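Local coordinates for protein R.Pab1 family restriction endonuclease (PDB 7CFA) that probably acts as a restriction DNA glycosylase of the R.PabI family, removing bases from its DNA recognition sequence as a first step towards strand cleavage, at residues I41-N44 against V45-V49; N96-G99 against I100-F103; R191-E194 against S195-G199; N207-I210 against F211-M214. The protein carries 2 engineered substitutions. All blocks are in the same frame, centred on the assembly; numbering follows the deposited sequence.

How the contacts relate
The four contacts fall into two touching pairs. Contacts 1 and 3 are turns whose centres lie 12 Å apart, and strands 42-43 and 191-192 join them in a small antiparallel sheet: Ile43 N lies 2.9 Å from Arg191 O, a probable hydrogen bond. Contacts 2 and 4 are helical, with centres 13 Å apart, and touch where Ile100 CD1 comes to 3.6 Å from Leu212 O and Leu97 packs on Leu212. Contact 2 lies on the opposite side of the chain's centre from contacts 1 and 3. Contact 4 is the nearest of the four to that centre, about 11 Å away, with its closest atoms about 10 Å from contact 1.

Contact 1: I41-N44 against V45-V49; sequences ININ and VKHYV
Asn44 and His47 are tied together at both the backbone and the imidazole. The amide N of Asn44 gives its hydrogen to ND1 of His47 at 3.0 Å, almost perfectly straight (178°), although it approaches from a position tilted out of the ring plane. In return His47 N donates to Asn44 O, a longer bond of 3.3 Å that comes from above the carbonyl plane and closes a type I beta turn. A third bond runs from Lys46 N to Asn44 OD1, 2.9 Å, received in the carbonyl plane on a lone pair; this makes Asn44 the head of an Asx turn laid over the beta turn. The Asn44 side chain reaches it because CG stands between its own backbone N and carbonyl carbon (chi1 54°). The same torsion brings ND2 to 3.1 Å from His47 CE1; the two side chains cross at about a right angle, their amide and ring planes 49° apart. On the ring itself, Ile43 CD1 sits over one face, 3.8 Å from the centroid, in a CH-pi contact. Ile43 CG2 meets His47 CB at 3.8 Å, so the isoleucine lies against both the base and the face of the histidine. Beyond the pair, Ile43 rests on Ile193, and His47 enters strand 47-51, where its side chain touches Gln25 of the neighbouring strand 21-27. The straight bond from the Asn44 amide implies that ND1 serves as acceptor here, and that bond and the methyl over one face together restrict how the ring can turn.

Contact 2: N96-G99 against I100-F103; sequences NLFG and IKNF
Ile100 touches Asn96 and Leu97 one turn earlier in the helix, and its longer branch can be followed atom by atom. CB stands 3.7 Å from Leu97 O. The next atom, CG1, is held beside the backbone N of Ile100, anti to its carbonyl carbon (chi1 -57°), which brings it to 3.2 Å from Asn96 O. The tip, CD1, is still alongside that oxygen at 3.8 Å. Asn96 O therefore has aliphatic carbon against it as well as its regular helix bond from Ile100 N. Two residues on, Asn102 likewise sets CG 3.4 Å from Phe98 O, while Asn102 N makes the straighter backbone bond to that oxygen at 2.8 Å. Lys101 behaves differently: CG is anti to the backbone N and the chain runs out fully extended past the Phe98 ring, Lys101 CD lying obliquely to the ring, 4.4 Å from Phe98 CD2. Its ammonium group leaves the segment to form a salt bridge with Glu234. This is ordinary i to i+4 alpha-helical packing on helix 94-106. One side of the helix packs inward: Leu97 and Ile100 lie against helices 208-219 and 223-237. Phe103, further along, meets Lys216 in a cation-pi contact and packs on Ala128 of the second subunit.

Contact 3: R191-E194 against S195-G199; sequences RSIE and SKEKG. Engineered in segment 191-194: Ser192 (natural residue Cys).
From Glu194 to Glu197 the chain reverses in a type II beta turn, with Lys196 at its third position taking the positive phi of 65° and Glu197 N returning to Glu194 O at 3.2 Å. The side chain of Glu197 then reaches back to the Glu194 amide. Its CG lies anti to the backbone N (chi1 -173°) and the rest of the chain is extended, which carries the carboxylate there. OE1 receives Glu194 N at 2.7 Å, met nearly head-on along its own C-O bond. The other oxygen, OE2, faces Arg191: NH2 donates to it at 3.1 Å on the syn side, and OE2 lies close to the guanidinium plane, at the edge of the group. Arg191 NH1 adds two weak bonds, one to each oxygen, so the salt bridge is gripped unevenly, with the two planes 41° apart. The two side chains approach from opposite directions. Ile193 CG2 also touches Glu197 OE1 at 3.6 Å, its chain crossing that of Glu197 at about a right angle. Arg191 has further partners: its NE donates to Asn187 O, and Phe188 makes a cation-pi contact with it. Nearby, Glu194 OE1 stands 4.6 Å from Glu197 OE1. The positive guanidinium and the Glu194 amide would both tend to stabilise a negative Glu197, while the like charge of Glu194 would act against this; the carboxylate thus bridges Arg191 of strand 191-192 and the Glu194 amide across the turn that leads into strand 198-203.

Contact 4: N207-I210 against F211-M214; sequences NINI and FLEM
Phe211 turns its edge to the carbonyls of Asn207 and Ile208. Its CD1 lies 3.6 Å from Asn207 O, and Ile208 O also sits at the ring edge in its plane. CB approaches that same Ile208 oxygen at 3.5 Å. The ring is swung there with CG beside the backbone N (chi1 -60°), which also brings its CD1 to 4.3 Å from Ile208 CD1. Ile208 O is shared between two amides: Leu212 N makes the regular helical bond at 3.2 Å, whereas the shorter approach of Phe211 N is bent and weak. This is the opening turn of an alpha helix that follows strand 198-203. The side chain of Asn207 is hydrogen-bonded to Ser204 N and Glu202 O, tying this turn back to the end of that strand. The buried faces of the turn are apolar: Phe211 meets Phe172 with planes at about 65°, Ile208 and Leu212 lean on helix 79-88, and Ile210 CG2 comes near Met214 CE at 4.5 Å, both packing on Phe172. The other side is looser. Asn209 is exposed, and its side chain crosses that of Leu212 obliquely, OD1 standing 3.7 Å from Leu212 CD1. Glu213 is partly exposed; its CG passes 3.3 Å from Asn209 O before OE1 reaches the hydroxyl of Tyr144 in a hydrogen bond.

Contact 1: I41-N44 against V45-V49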
loop_
_atom_site.group_PDB
_atom_site.type_symbol
_atom_site.label_atom_id
_atom_site.label_comp_id
_atom_site.label_asym_id
_atom_site.label_seq_id
_atom_site.Cartn_x
_atom_site.Cartn_y
_atom_site.Cartn_z
ATOM N N ILE A 41 -23.039 -12.154 -6.104
ATOM C CA ILE A 41 -21.638 -12.554 -6.149
ATOM C C ILE A 41 -21.464 -13.922 -5.497
ATOM O O ILE A 41 -21.233 -14.020 -4.292
ATOM C CB ILE A 41 -20.740 -11.502 -5.474
ATOM C CG1 ILE A 41 -21.038 -10.111 -6.041
ATOM C CG2 ILE A 41 -19.271 -11.851 -5.666
ATOM C CD1 ILE A 41 -20.214 -9.004 -5.421
ATOM N N ASN A 42 -21.572 -14.977 -6.299
ATOM C CA ASN A 42 -21.466 -16.335 -5.783
ATOM C C ASN A 42 -20.019 -16.702 -5.484
ATOM O O ASN A 42 -19.100 -16.329 -6.222
ATOM C CB ASN A 42 -22.054 -17.333 -6.781
ATOM C CG ASN A 42 -23.556 -17.206 -6.914
ATOM O OD1 ASN A 42 -24.262 -16.973 -5.933
ATOM N ND2 ASN A 42 -24.057 -17.361 -8.135
ATOM N N ILE A 43 -19.827 -17.456 -4.403
ATOM C CA ILE A 43 -18.513 -17.900 -3.965
ATOM C C ILE A 43 -18.161 -19.197 -4.678
ATOM O O ILE A 43 -18.969 -20.132 -4.719
ATOM C CB ILE A 43 -18.494 -18.086 -2.441
ATOM C CG1 ILE A 43 -18.681 -16.737 -1.739
ATOM C CG2 ILE A 43 -17.208 -18.773 -1.997
ATOM C CD1 ILE A 43 -17.563 -15.753 -2.003
ATOM N N ASN A 44 -16.959 -19.256 -5.239
ATOM C CA ASN A 44 -16.440 -20.455 -5.882
ATOM C C ASN A 44 -15.182 -20.922 -5.146
ATOM O O ASN A 44 -14.819 -20.393 -4.092
ATOM C CB ASN A 44 -16.174 -20.194 -7.367
ATOM C CG ASN A 44 -15.286 -18.989 -7.593
ATOM O OD1 ASN A 44 -14.090 -19.024 -7.307
ATOM N ND2 ASN A 44 -15.867 -17.914 -8.112
ATOM N N VAL A 45 -14.507 -21.920 -5.722
ATOM C CA VAL A 45 -13.348 -22.517 -5.065
ATOM C C VAL A 45 -12.149 -21.576 -5.033
ATOM O O VAL A 45 -11.218 -21.794 -4.247
ATOM C CB VAL A 45 -12.968 -23.838 -5.756
ATOM C CG1 VAL A 45 -14.097 -24.843 -5.620
ATOM C CG2 VAL A 45 -12.645 -23.589 -7.220
ATOM N N LYS A 46 -12.140 -20.539 -5.866
ATOM C CA LYS A 46 -11.022 -19.608 -5.914
ATOM C C LYS A 46 -11.151 -18.466 -4.914
ATOM O O LYS A 46 -10.196 -17.700 -4.746
ATOM C CB LYS A 46 -10.868 -19.040 -7.329
ATOM C CG LYS A 46 -10.467 -20.079 -8.367
ATOM C CD LYS A 46 -10.357 -19.464 -9.753
ATOM C CE LYS A 46 -9.972 -20.509 -10.787
ATOM N NZ LYS A 46 -9.885 -19.931 -12.156
ATOM N N HIS A 47 -12.294 -18.335 -4.246
ATOM C CA HIS A 47 -12.465 -17.290 -3.246
ATOM C C HIS A 47 -11.760 -17.681 -1.953
ATOM O O HIS A 47 -11.995 -18.763 -1.406
ATOM C CB HIS A 47 -13.946 -17.025 -2.988
ATOM C CG HIS A 47 -14.602 -16.188 -4.042
ATOM N ND1 HIS A 47 -15.264 -16.733 -5.122
ATOM C CD2 HIS A 47 -14.691 -14.844 -4.185
ATOM C CE1 HIS A 47 -15.737 -15.761 -5.881
ATOM N NE2 HIS A 47 -15.402 -14.606 -5.336
ATOM N N TYR A 48 -10.896 -16.795 -1.468
ATOM C CA TYR A 48 -10.119 -17.022 -0.261
ATOM C C TYR A 48 -10.426 -15.948 0.773
ATOM O O TYR A 48 -10.836 -14.834 0.437
ATOM C CB TYR A 48 -8.613 -17.023 -0.558
ATOM C CG TYR A 48 -8.060 -18.355 -1.008
ATOM C CD1 TYR A 48 -8.406 -18.896 -2.241
ATOM C CD2 TYR A 48 -7.176 -19.066 -0.205
ATOM C CE1 TYR A 48 -7.896 -20.113 -2.655
ATOM C CE2 TYR A 48 -6.660 -20.282 -0.611
ATOM C CZ TYR A 48 -7.024 -20.800 -1.835
ATOM O OH TYR A 48 -6.513 -22.011 -2.244
ATOM N N VAL A 49 -10.226 -16.299 2.036
ATOM C CA VAL A 49 -10.270 -15.338 3.130
ATOM C C VAL A 49 -8.854 -14.840 3.380
ATOM O O VAL A 49 -7.918 -15.640 3.484
ATOM C CB VAL A 49 -10.862 -15.972 4.400
ATOM C CG1 VAL A 49 -10.810 -14.986 5.562
ATOM C CG2 VAL A 49 -12.286 -16.437 4.150
#

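Contact 2: N96-G99 against I100-F103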
loop_
_atom_site.group_PDB
_atom_site.type_symbol
_atom_site.label_atom_id
_atom_site.label_comp_id
_atom_site.label_asym_id
_atom_site.label_seq_id
_atom_site.Cartn_x
_atom_site.Cartn_y
_atom_site.Cartn_z
ATOM N N ASN A 96 5.974 -29.298 22.128
ATOM C CA ASN A 96 5.784 -28.482 20.934
ATOM C C ASN A 96 6.179 -27.036 21.200
ATOM O O ASN A 96 6.895 -26.419 20.401
ATOM C CB ASN A 96 4.332 -28.563 20.462
ATOM C CG ASN A 96 3.929 -29.966 20.049
ATOM O OD1 ASN A 96 4.772 -30.785 19.688
ATOM N ND2 ASN A 96 2.630 -30.248 20.097
ATOM N N LEU A 97 5.723 -26.478 22.323
ATOM C CA LEU A 97 6.089 -25.109 22.663
ATOM C C LEU A 97 7.569 -24.993 22.996
ATOM O O LEU A 97 8.199 -23.985 22.656
ATOM C CB LEU A 97 5.231 -24.612 23.825
ATOM C CG LEU A 97 3.729 -24.511 23.546
ATOM C CD1 LEU A 97 2.985 -24.039 24.784
ATOM C CD2 LEU A 97 3.458 -23.581 22.370
ATOM N N PHE A 98 8.142 -26.008 23.650
ATOM C CA PHE A 98 9.570 -25.978 23.947
ATOM C C PHE A 98 10.398 -26.041 22.671
ATOM O O PHE A 98 11.432 -25.372 22.563
ATOM C CB PHE A 98 9.943 -27.126 24.886
ATOM C CG PHE A 98 9.694 -26.826 26.336
ATOM C CD1 PHE A 98 8.726 -27.518 27.045
ATOM C CD2 PHE A 98 10.424 -25.847 26.989
ATOM C CE1 PHE A 98 8.493 -27.242 28.379
ATOM C CE2 PHE A 98 10.196 -25.565 28.324
ATOM C CZ PHE A 98 9.228 -26.264 29.019
ATOM N N GLY A 99 9.960 -26.840 21.695
ATOM C CA GLY A 99 10.674 -26.902 20.429
ATOM C C GLY A 99 10.679 -25.574 19.699
ATOM O O GLY A 99 11.684 -25.187 19.098
ATOM N N ILE A 100 9.556 -24.855 19.741
ATOM C CA ILE A 100 9.515 -23.523 19.148
ATOM C C ILE A 100 10.382 -22.561 19.951
ATOM O O ILE A 100 11.060 -21.695 19.386
ATOM C CB ILE A 100 8.061 -23.026 19.040
ATOM C CG1 ILE A 100 7.216 -24.016 18.238
ATOM C CG2 ILE A 100 8.011 -21.652 18.389
ATOM C CD1 ILE A 100 5.764 -23.606 18.103
ATOM N N LYS A 101 10.384 -22.705 21.278
ATOM C CA LYS A 101 11.190 -21.832 22.123
ATOM C C LYS A 101 12.676 -21.997 21.828
ATOM O O LYS A 101 13.395 -21.012 21.626
ATOM C CB LYS A 101 10.895 -22.115 23.597
ATOM C CG LYS A 101 11.727 -21.296 24.570
ATOM C CD LYS A 101 11.393 -21.655 26.009
ATOM C CE LYS A 101 12.291 -20.916 26.989
ATOM N NZ LYS A 101 11.971 -21.268 28.399
ATOM N N ASN A 102 13.157 -23.243 21.795
ATOM C CA ASN A 102 14.568 -23.479 21.503
ATOM C C ASN A 102 14.926 -23.054 20.086
ATOM O O ASN A 102 16.048 -22.595 19.841
ATOM C CB ASN A 102 14.915 -24.953 21.723
ATOM C CG ASN A 102 14.817 -25.364 23.180
ATOM O OD1 ASN A 102 14.986 -24.542 24.080
ATOM N ND2 ASN A 102 14.546 -26.644 23.419
ATOM N N PHE A 103 13.993 -23.196 19.142
ATOM C CA PHE A 103 14.250 -22.766 17.772
ATOM C C PHE A 103 14.419 -21.256 17.690
ATOM O O PHE A 103 15.320 -20.765 17.000
ATOM C CB PHE A 103 13.115 -23.230 16.859
ATOM C CG PHE A 103 13.155 -22.622 15.482
ATOM C CD1 PHE A 103 13.998 -23.133 14.509
ATOM C CD2 PHE A 103 12.343 -21.546 15.161
ATOM C CE1 PHE A 103 14.035 -22.578 13.244
ATOM C CE2 PHE A 103 12.377 -20.986 13.899
ATOM C CZ PHE A 103 13.223 -21.503 12.939
#

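Contact 3: R191-E194 against S195-G199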
loop_
_atom_site.group_PDB
_atom_site.type_symbol
_atom_site.label_atom_id
_atom_site.label_comp_id
_atom_site.label_asym_id
_atom_site.label_seq_id
_atom_site.Cartn_x
_atom_site.Cartn_y
_atom_site.Cartn_z
ATOM N N ARG A 191 -22.606 -20.080 -3.664
ATOM C CA ARG A 191 -23.594 -19.283 -2.948
ATOM C C ARG A 191 -23.000 -17.918 -2.636
ATOM O O ARG A 191 -21.810 -17.809 -2.333
ATOM C CB ARG A 191 -24.043 -19.979 -1.656
ATOM C CG ARG A 191 -25.067 -19.186 -0.857
ATOM C CD ARG A 191 -25.558 -19.946 0.362
ATOM N NE ARG A 191 -24.514 -20.141 1.366
ATOM C CZ ARG A 191 -24.226 -19.268 2.326
ATOM N NH1 ARG A 191 -24.896 -18.127 2.414
ATOM N NH2 ARG A 191 -23.265 -19.533 3.198
ATOM N N SER A 192 -23.836 -16.886 -2.711
ATOM C CA SER A 192 -23.406 -15.540 -2.368
ATOM C C SER A 192 -23.450 -15.335 -0.859
ATOM O O SER A 192 -24.237 -15.964 -0.146
ATOM C CB SER A 192 -24.285 -14.498 -3.062
ATOM O OG SER A 192 -25.633 -14.603 -2.638
ATOM N N ILE A 193 -22.587 -14.448 -0.374
ATOM C CA ILE A 193 -22.510 -14.165 1.053
ATOM C C ILE A 193 -23.583 -13.149 1.419
ATOM O O ILE A 193 -23.678 -12.078 0.809
ATOM C CB ILE A 193 -21.110 -13.658 1.435
ATOM C CG1 ILE A 193 -20.043 -14.657 0.986
ATOM C CG2 ILE A 193 -21.020 -13.432 2.936
ATOM C CD1 ILE A 193 -18.631 -14.241 1.334
ATOM N N GLU A 194 -24.400 -13.490 2.412
ATOM C CA GLU A 194 -25.450 -12.590 2.859
ATOM C C GLU A 194 -24.855 -11.410 3.622
ATOM O O GLU A 194 -23.689 -11.417 4.030
ATOM C CB GLU A 194 -26.455 -13.335 3.738
ATOM C CG GLU A 194 -27.104 -14.531 3.059
ATOM C CD GLU A 194 -28.060 -15.274 3.973
ATOM O OE1 GLU A 194 -28.171 -14.887 5.155
ATOM O OE2 GLU A 194 -28.699 -16.242 3.510
ATOM N N SER A 195 -25.681 -10.381 3.802
ATOM C CA SER A 195 -25.241 -9.175 4.490
ATOM C C SER A 195 -24.972 -9.476 5.956
ATOM O O SER A 195 -25.778 -10.131 6.623
ATOM C CB SER A 195 -26.291 -8.072 4.364
ATOM O OG SER A 195 -25.850 -6.878 4.990
ATOM N N LYS A 196 -23.824 -9.008 6.449
ATOM C CA LYS A 196 -23.418 -9.172 7.845
ATOM C C LYS A 196 -23.195 -10.632 8.214
ATOM O O LYS A 196 -23.111 -10.969 9.399
ATOM C CB LYS A 196 -24.438 -8.550 8.803
ATOM C CG LYS A 196 -24.696 -7.067 8.579
ATOM C CD LYS A 196 -25.725 -6.534 9.569
ATOM C CE LYS A 196 -26.057 -5.065 9.316
ATOM N NZ LYS A 196 -27.092 -4.575 10.274
ATOM N N GLU A 197 -23.100 -11.511 7.220
ATOM C CA GLU A 197 -22.944 -12.933 7.490
ATOM C C GLU A 197 -21.557 -13.220 8.048
ATOM O O GLU A 197 -20.558 -12.640 7.611
ATOM C CB GLU A 197 -23.178 -13.758 6.223
ATOM C CG GLU A 197 -23.195 -15.262 6.469
ATOM C CD GLU A 197 -23.515 -16.072 5.228
ATOM O OE1 GLU A 197 -23.719 -15.470 4.152
ATOM O OE2 GLU A 197 -23.564 -17.316 5.333
ATOM N N LYS A 198 -21.501 -14.129 9.016
ATOM C CA LYS A 198 -20.258 -14.512 9.664
ATOM C C LYS A 198 -19.817 -15.882 9.171
ATOM O O LYS A 198 -20.643 -16.775 8.962
ATOM C CB LYS A 198 -20.423 -14.540 11.184
ATOM C CG LYS A 198 -20.864 -13.221 11.793
ATOM C CD LYS A 198 -19.788 -12.159 11.647
ATOM C CE LYS A 198 -20.198 -10.870 12.337
ATOM N NZ LYS A 198 -20.473 -11.088 13.784
ATOM N N GLY A 199 -18.514 -16.034 8.973
ATOM C CA GLY A 199 -17.919 -17.321 8.679
ATOM C C GLY A 199 -17.228 -17.863 9.915
ATOM O O GLY A 199 -16.700 -17.108 10.727
#

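Contact 4: N207-I210 against F211-M214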
loop_
_atom_site.group_PDB
_atom_site.type_symbol
_atom_site.label_atom_id
_atom_site.label_comp_id
_atom_site.label_asym_id
_atom_site.label_seq_id
_atom_site.Cartn_x
_atom_site.Cartn_y
_atom_site.Cartn_z
ATOM N N ASN A 207 -6.028 -29.458 13.042
ATOM C CA ASN A 207 -5.364 -28.367 12.339
ATOM C C ASN A 207 -4.704 -27.369 13.287
ATOM O O ASN A 207 -4.355 -26.263 12.856
ATOM C CB ASN A 207 -6.351 -27.629 11.418
ATOM C CG ASN A 207 -7.531 -27.027 12.170
ATOM O OD1 ASN A 207 -7.524 -26.922 13.398
ATOM N ND2 ASN A 207 -8.554 -26.621 11.427
ATOM N N ILE A 208 -4.527 -27.723 14.562
ATOM C CA ILE A 208 -3.954 -26.774 15.513
ATOM C C ILE A 208 -2.487 -26.504 15.198
ATOM O O ILE A 208 -1.989 -25.397 15.440
ATOM C CB ILE A 208 -4.143 -27.279 16.958
ATOM C CG1 ILE A 208 -3.615 -26.253 17.965
ATOM C CG2 ILE A 208 -3.463 -28.627 17.159
ATOM C CD1 ILE A 208 -4.257 -24.885 17.842
ATOM N N ASN A 209 -1.774 -27.487 14.639
ATOM C CA ASN A 209 -0.357 -27.295 14.349
ATOM C C ASN A 209 -0.119 -26.238 13.279
ATOM O O ASN A 209 0.996 -25.714 13.184
ATOM C CB ASN A 209 0.283 -28.619 13.932
ATOM C CG ASN A 209 0.641 -29.485 15.121
ATOM O OD1 ASN A 209 1.723 -29.356 15.695
ATOM N ND2 ASN A 209 -0.270 -30.371 15.506
ATOM N N ILE A 210 -1.136 -25.916 12.476
ATOM C CA ILE A 210 -1.029 -24.786 11.560
ATOM C C ILE A 210 -0.790 -23.498 12.336
ATOM O O ILE A 210 0.054 -22.674 11.966
ATOM C CB ILE A 210 -2.291 -24.691 10.686
ATOM C CG1 ILE A 210 -2.390 -25.913 9.773
ATOM C CG2 ILE A 210 -2.293 -23.396 9.882
ATOM C CD1 ILE A 210 -3.682 -25.990 9.011
ATOM N N PHE A 211 -1.521 -23.309 13.433
ATOM C CA PHE A 211 -1.351 -22.101 14.229
ATOM C C PHE A 211 -0.045 -22.125 15.011
ATOM O O PHE A 211 0.538 -21.066 15.269
ATOM C CB PHE A 211 -2.564 -21.917 15.147
ATOM C CG PHE A 211 -3.859 -21.775 14.392
ATOM C CD1 PHE A 211 -4.576 -22.899 14.006
ATOM C CD2 PHE A 211 -4.341 -20.525 14.041
ATOM C CE1 PHE A 211 -5.755 -22.777 13.297
ATOM C CE2 PHE A 211 -5.523 -20.397 13.333
ATOM C CZ PHE A 211 -6.228 -21.525 12.959
ATOM N N LEU A 212 0.442 -23.315 15.376
ATOM C CA LEU A 212 1.752 -23.409 16.018
ATOM C C LEU A 212 2.870 -23.043 15.050
ATOM O O LEU A 212 3.812 -22.333 15.422
ATOM C CB LEU A 212 1.971 -24.815 16.575
ATOM C CG LEU A 212 1.228 -25.164 17.866
ATOM C CD1 LEU A 212 1.423 -26.630 18.210
ATOM C CD2 LEU A 212 1.705 -24.278 19.007
ATOM N N GLU A 213 2.791 -23.523 13.806
ATOM C CA GLU A 213 3.783 -23.138 12.806
ATOM C C GLU A 213 3.704 -21.651 12.486
ATOM O O GLU A 213 4.721 -21.036 12.149
ATOM C CB GLU A 213 3.602 -23.966 11.533
ATOM C CG GLU A 213 3.938 -25.439 11.707
ATOM C CD GLU A 213 3.898 -26.212 10.403
ATOM O OE1 GLU A 213 3.651 -25.597 9.344
ATOM O OE2 GLU A 213 4.116 -27.441 10.437
ATOM N N MET A 214 2.513 -21.060 12.588
ATOM C CA MET A 214 2.377 -19.631 12.333
ATOM C C MET A 214 3.007 -18.815 13.453
ATOM O O MET A 214 3.594 -17.755 13.204
ATOM C CB MET A 214 0.903 -19.266 12.168
ATOM C CG MET A 214 0.665 -17.945 11.466
ATOM S SD MET A 214 -1.084 -17.521 11.449
ATOM C CE MET A 214 -1.798 -19.123 11.095
#